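Local coordinates for DUF4847 domain-containing protein (PDB 4ZGF), which is of unknown function but binds calcium and belongs to a calycin-clan family, with a curled antiparallel sheet reminiscent of lipocalins, at residues A[69-73]-A[96-102]; A[60-66]-A[76-80]. One frame throughout, in Å; residues are numbered along the deposited sequence. Where two conformers were deposited one is given.

Contact 1: residues A[69-73]-A[96-102]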
loop_
_atom_site.group_PDB
_atom_site.type_symbol
_atom_site.label_atom_id
_atom_site.label_comp_id
_atom_site.label_asym_id
_atom_site.label_seq_id
_atom_site.Cartn_x
_atom_site.Cartn_y
_atom_site.Cartn_z
ATOM N N SER A 69 5.387 -9.593 1.013
ATOM C CA SER A 69 6.524 -9.829 0.132
ATOM C C SER A 69 6.841 -8.568 -0.638
ATOM O O SER A 69 5.951 -8.013 -1.279
ATOM C CB SER A 69 6.174 -10.956 -0.820
ATOM O OG SER A 69 7.298 -11.310 -1.598
ATOM N N ILE A 70 8.101 -8.125 -0.555
ATOM C CA ILE A 70 8.582 -6.960 -1.298
ATOM C C ILE A 70 9.957 -7.317 -1.893
ATOM O O ILE A 70 10.300 -8.505 -1.976
ATOM C CB ILE A 70 8.560 -5.670 -0.443
ATOM C CG1 ILE A 70 9.530 -5.750 0.752
ATOM C CG2 ILE A 70 7.151 -5.351 0.057
ATOM C CD1 ILE A 70 9.568 -4.481 1.602
ATOM N N GLN A 71 10.748 -6.360 -2.368
ATOM C CA GLN A 71 12.007 -6.755 -2.958
ATOM C C GLN A 71 12.863 -7.439 -1.896
ATOM O O GLN A 71 12.896 -7.037 -0.732
ATOM C CB GLN A 71 12.748 -5.560 -3.556
ATOM C CG GLN A 71 12.018 -4.937 -4.728
ATOM C CD GLN A 71 12.715 -3.713 -5.295
ATOM O OE1 GLN A 71 12.598 -2.588 -4.721
ATOM N NE2 GLN A 71 13.395 -3.851 -6.399
ATOM N N ASN A 72 13.566 -8.496 -2.314
ATOM C CA ASN A 72 14.495 -9.237 -1.446
ATOM C C ASN A 72 13.899 -10.119 -0.380
ATOM O O ASN A 72 14.648 -10.803 0.316
ATOM C CB ASN A 72 15.559 -8.351 -0.793
ATOM C CG ASN A 72 16.458 -7.699 -1.776
ATOM O OD1 ASN A 72 16.890 -8.355 -2.750
ATOM N ND2 ASN A 72 16.754 -6.440 -1.563
ATOM N N GLY A 73 12.620 -10.144 -0.223
ATOM C CA GLY A 73 12.070 -11.056 0.778
ATOM C C GLY A 73 10.833 -10.537 1.487
ATOM O O GLY A 73 10.127 -9.592 1.106
ATOM N N PRO A 96 13.135 -6.953 4.800
ATOM C CA PRO A 96 14.241 -7.522 4.029
ATOM C C PRO A 96 15.247 -6.448 3.682
ATOM O O PRO A 96 15.002 -5.270 3.889
ATOM C CB PRO A 96 13.516 -8.054 2.796
ATOM C CG PRO A 96 12.394 -7.097 2.559
ATOM C CD PRO A 96 11.941 -6.710 3.955
ATOM N N PRO A 97 16.383 -6.848 3.121
ATOM C CA PRO A 97 17.371 -5.897 2.681
ATOM C C PRO A 97 16.758 -4.759 1.862
ATOM O O PRO A 97 15.989 -4.971 0.926
ATOM C CB PRO A 97 18.331 -6.783 1.861
ATOM C CG PRO A 97 18.320 -8.082 2.616
ATOM C CD PRO A 97 16.858 -8.244 3.001
ATOM N N SER A 98 17.136 -3.538 2.236
ATOM C CA SER A 98 16.458 -2.337 1.749
ATOM C C SER A 98 16.697 -2.091 0.280
ATOM O O SER A 98 17.723 -2.466 -0.319
ATOM C CB SER A 98 16.885 -1.077 2.580
ATOM O OG SER A 98 18.253 -0.751 2.435
ATOM N N THR A 99 15.696 -1.421 -0.307
ATOM C CA THR A 99 15.781 -0.871 -1.681
ATOM C C THR A 99 14.972 0.432 -1.633
ATOM O O THR A 99 14.220 0.666 -0.708
ATOM C CB THR A 99 15.149 -1.781 -2.721
ATOM O OG1 THR A 99 13.739 -1.783 -2.502
ATOM C CG2 THR A 99 15.692 -3.179 -2.685
ATOM N N SER A 100 15.092 1.238 -2.669
ATOM C CA SER A 100 14.361 2.502 -2.691
ATOM C C SER A 100 12.836 2.265 -2.619
ATOM O O SER A 100 12.113 2.896 -1.844
ATOM C CB SER A 100 14.731 3.312 -3.936
ATOM O OG SER A 100 14.377 2.604 -5.105
ATOM N N TYR A 101 12.338 1.339 -3.440
ATOM C CA TYR A 101 10.915 1.058 -3.465
ATOM C C TYR A 101 10.450 0.396 -2.175
ATOM O O TYR A 101 9.352 0.663 -1.690
ATOM C CB TYR A 101 10.513 0.225 -4.681
ATOM C CG TYR A 101 10.873 0.880 -5.979
ATOM C CD1 TYR A 101 10.131 1.961 -6.442
ATOM C CD2 TYR A 101 11.993 0.475 -6.715
ATOM C CE1 TYR A 101 10.455 2.597 -7.636
ATOM C CE2 TYR A 101 12.327 1.113 -7.902
ATOM C CZ TYR A 101 11.537 2.166 -8.348
ATOM O OH TYR A 101 11.836 2.877 -9.521
ATOM N N ASN A 102 11.278 -0.491 -1.610
ATOM C CA ASN A 102 10.919 -1.073 -0.319
ATOM C C ASN A 102 10.756 0.013 0.730
ATOM O O ASN A 102 9.843 -0.033 1.550
ATOM C CB ASN A 102 11.993 -2.047 0.176
ATOM C CG ASN A 102 11.977 -3.397 -0.492
ATOM O OD1 ASN A 102 11.150 -3.676 -1.376
ATOM N ND2 ASN A 102 12.875 -4.273 -0.054
#
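Thr99 OG1 is gripped twice: it donates to Gln71 OE1 at 2.6 Å, the shortest polar bond between 69-73 and 96-102, and accepts from Asn102 N. The hydroxyl approaches OE1 from above the amide plane, 50° out of it, and not on a lone pair. The bond from Asn102 N makes Thr99 the N-cap of helix 100-111; chi1 of 69° sets OG1 between the backbone N and the carbonyl carbon, within range of both partners. Gln71 OE1 also lies at the edge of the Tyr101 ring, near its plane. Asn102 reads the backbone of Gln71 with both ends of its amide: OD1 accepts from Gln71 N at 2.9 Å, in the carbonyl plane and on a lone pair, while ND2 gives a nearly straight bond (166°) to Gln71 O at 2.8 Å. This double grip fixes which way round the buried amide lies. Asn72 ND2 reaches Pro97 O at 3.0 Å. Over one face of the Asn102 amide, Ile70 CD1 packs 3.4 Å from Asn102 CG, and Ile70 CG1 meets Pro96 CG at 3.6 Å. The type II turn from Ile70 to Gly73, which links strands 65-70 and 73-82, is thereby fastened to the start of helix 100-111, with Ile52 of helix 40-54 and the loop residue Phe56 packing against Gln71 and Tyr101.

Contact 2: residues A[60-66]-A[76-80]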
loop_
_atom_site.group_PDB
_atom_site.type_symbol
_atom_site.label_atom_id
_atom_site.label_comp_id
_atom_site.label_asym_id
_atom_site.label_seq_id
_atom_site.Cartn_x
_atom_site.Cartn_y
_atom_site.Cartn_z
ATOM N N PHE A 60 -2.976 -9.714 5.899
ATOM C CA PHE A 60 -3.295 -9.517 7.304
ATOM C C PHE A 60 -4.103 -10.722 7.797
ATOM O O PHE A 60 -5.081 -11.115 7.183
ATOM C CB PHE A 60 -4.163 -8.258 7.459
ATOM C CG PHE A 60 -3.513 -6.975 6.971
ATOM C CD1 PHE A 60 -2.653 -6.252 7.795
ATOM C CD2 PHE A 60 -3.776 -6.475 5.708
ATOM C CE1 PHE A 60 -2.049 -5.088 7.325
ATOM C CE2 PHE A 60 -3.183 -5.321 5.252
ATOM C CZ PHE A 60 -2.333 -4.612 6.054
ATOM N N LYS A 61 -3.692 -11.277 8.931
ATOM C CA LYS A 61 -4.432 -12.349 9.594
ATOM C C LYS A 61 -5.263 -11.808 10.728
ATOM O O LYS A 61 -4.876 -10.847 11.379
ATOM C CB LYS A 61 -3.480 -13.437 10.082
ATOM C CG LYS A 61 -2.900 -14.283 8.990
ATOM C CD LYS A 61 -2.205 -15.515 9.550
ATOM C CE LYS A 61 -1.648 -16.376 8.435
ATOM N NZ LYS A 61 -1.116 -17.687 8.878
ATOM N N ALA A 62 -6.383 -12.489 11.004
ATOM C CA ALA A 62 -7.289 -12.065 12.066
ATOM C C ALA A 62 -6.674 -12.174 13.460
ATOM O O ALA A 62 -7.200 -11.581 14.410
ATOM C CB ALA A 62 -8.598 -12.831 11.996
ATOM N N ASP A 63 -5.556 -12.892 13.595
ATOM C CA ASP A 63 -4.831 -12.950 14.865
ATOM C C ASP A 63 -3.993 -11.700 15.165
ATOM O O ASP A 63 -3.270 -11.689 16.147
ATOM C CB ASP A 63 -3.991 -14.227 14.979
ATOM C CG ASP A 63 -2.818 -14.288 14.037
ATOM O OD1 ASP A 63 -2.582 -13.321 13.295
ATOM O OD2 ASP A 63 -2.123 -15.355 14.063
ATOM N N GLY A 64 -4.056 -10.681 14.304
ATOM C CA GLY A 64 -3.293 -9.463 14.527
ATOM C C GLY A 64 -1.859 -9.497 14.031
ATOM O O GLY A 64 -1.096 -8.600 14.346
ATOM N N THR A 65 -1.516 -10.505 13.236
ATOM C CA THR A 65 -0.215 -10.573 12.581
ATOM C C THR A 65 -0.367 -10.331 11.095
ATOM O O THR A 65 -1.446 -10.470 10.531
ATOM C CB THR A 65 0.500 -11.917 12.823
ATOM O OG1 THR A 65 -0.190 -12.973 12.147
ATOM C CG2 THR A 65 0.628 -12.221 14.322
ATOM N N PHE A 66 0.735 -9.978 10.455
ATOM C CA PHE A 66 0.789 -9.946 8.980
ATOM C C PHE A 66 2.122 -10.470 8.503
ATOM O O PHE A 66 3.143 -10.462 9.210
ATOM C CB PHE A 66 0.546 -8.525 8.426
ATOM C CG PHE A 66 1.695 -7.558 8.612
ATOM C CD1 PHE A 66 2.751 -7.495 7.715
ATOM C CD2 PHE A 66 1.727 -6.700 9.694
ATOM C CE1 PHE A 66 3.800 -6.615 7.899
ATOM C CE2 PHE A 66 2.780 -5.796 9.885
ATOM C CZ PHE A 66 3.810 -5.766 8.980
ATOM N N GLU A 76 7.250 -8.853 7.969
ATOM C CA GLU A 76 6.408 -9.431 8.988
ATOM C C GLU A 76 6.130 -8.380 10.045
ATOM O O GLU A 76 6.944 -7.485 10.264
ATOM C CB GLU A 76 7.097 -10.625 9.707
ATOM C CG GLU A 76 7.517 -11.747 8.772
ATOM C CD GLU A 76 8.234 -12.870 9.449
ATOM O OE1 GLU A 76 8.676 -12.723 10.586
ATOM O OE2 GLU A 76 8.414 -13.921 8.821
ATOM N N GLY A 77 5.022 -8.560 10.767
ATOM C CA GLY A 77 4.733 -7.695 11.900
ATOM C C GLY A 77 3.361 -7.944 12.452
ATOM O O GLY A 77 2.782 -9.010 12.302
ATOM N N THR A 78 2.870 -6.919 13.149
ATOM C CA THR A 78 1.571 -6.965 13.774
ATOM C C THR A 78 0.748 -5.757 13.327
ATOM O O THR A 78 1.292 -4.779 12.800
ATOM C CB THR A 78 1.678 -7.028 15.312
ATOM O OG1 THR A 78 2.253 -5.803 15.754
ATOM C CG2 THR A 78 2.568 -8.189 15.743
ATOM N N TRP A 79 -0.555 -5.847 13.559
ATOM C CA TRP A 79 -1.452 -4.777 13.186
ATOM C C TRP A 79 -2.651 -4.779 14.067
ATOM O O TRP A 79 -3.108 -5.811 14.569
ATOM C CB TRP A 79 -1.879 -4.906 11.695
ATOM C CG TRP A 79 -2.766 -6.072 11.429
ATOM C CD1 TRP A 79 -2.386 -7.379 11.325
ATOM C CD2 TRP A 79 -4.210 -6.068 11.371
ATOM N NE1 TRP A 79 -3.506 -8.187 11.183
ATOM C CE2 TRP A 79 -4.628 -7.408 11.212
ATOM C CE3 TRP A 79 -5.177 -5.063 11.406
ATOM C CZ2 TRP A 79 -5.972 -7.759 11.110
ATOM C CZ3 TRP A 79 -6.517 -5.426 11.309
ATOM C CH2 TRP A 79 -6.898 -6.759 11.170
ATOM N N GLN A 80 -3.205 -3.575 14.228
ATOM C CA GLN A 80 -4.469 -3.355 14.945
ATOM C C GLN A 80 -5.281 -2.333 14.163
ATOM O O GLN A 80 -4.702 -1.435 13.558
ATOM C CB GLN A 80 -4.159 -2.856 16.387
ATOM C CG GLN A 80 -3.196 -3.715 17.223
ATOM C CD GLN A 80 -1.694 -3.489 16.999
ATOM O OE1 GLN A 80 -1.217 -2.333 16.792
ATOM N NE2 GLN A 80 -0.914 -4.600 17.054
#
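Trp79 CB lies 4.2 Å from Phe60 CD1, and CG sits between the backbone N and the carbonyl carbon (chi1 69°), which turns the indole against the 61-64 turn. That CG is 3.6 Å from the same Phe60 CD1, which lies over one indole face; the rings meet edge-to-face, planes 70° apart. Phe60 CB also lies over the five-membered ring, 4.1 Å from its centroid, and the Phe6 ring meets the indole too. On the pyrrole edge, Trp79 CD1 approaches Thr65 O at 3.3 Å. NE1 then gives its N-H to Lys61 O at 3.0 Å, in the ring plane but bent (137°), with a weak second bond to Thr65 O. Lys61 O also accepts from Gly64 N, on the opposite face of its carbonyl plane, within the type I turn from Lys61 to Gly64. Farther along, CE2 and CZ2 border Lys61 O and Phe60 CB. Cut back to an alanine, this position would probably leave Lys61 O without its indole donor and open a gap beside the edge of Phe60. The setting is the antiparallel hairpin of strands 65-70 and 73-82: Thr65 and Thr78 form a non-hydrogen-bonded pair, Phe66 and Gly77 a hydrogen-bonded one. Phe66 lays a ring face over Gly77, whose CA is 3.8 Å from the ring centroid; any CB there would clash. At the turn, Asp63 OD1 accepts from both Thr65 N and Thr65 OG1, the former bond making an Asx turn.

Overall arrangement
Contacts 1 and 2 sit at opposite ends of strand 65-70, their centres about 19 Å apart, and do not touch each other. The hairpin it forms with strand 73-82 connects them: contact 2 pairs the strands beside the loop that enters the hairpin, whereas contact 1 ties the connecting turn to helix 100-111. Along the chain their segments alternate, so 76-80 falls between the two segments of contact 1. Contact 1 lies away from the calcium and benzoate sites. Contact 2 is closer to one: the side chain of Trp79 is about 9 Å from that of the calcium ligand Asp82 and about 13 Å from a bound calcium ion, so contact 2 is in the same region as the calcium site but takes no direct part in it.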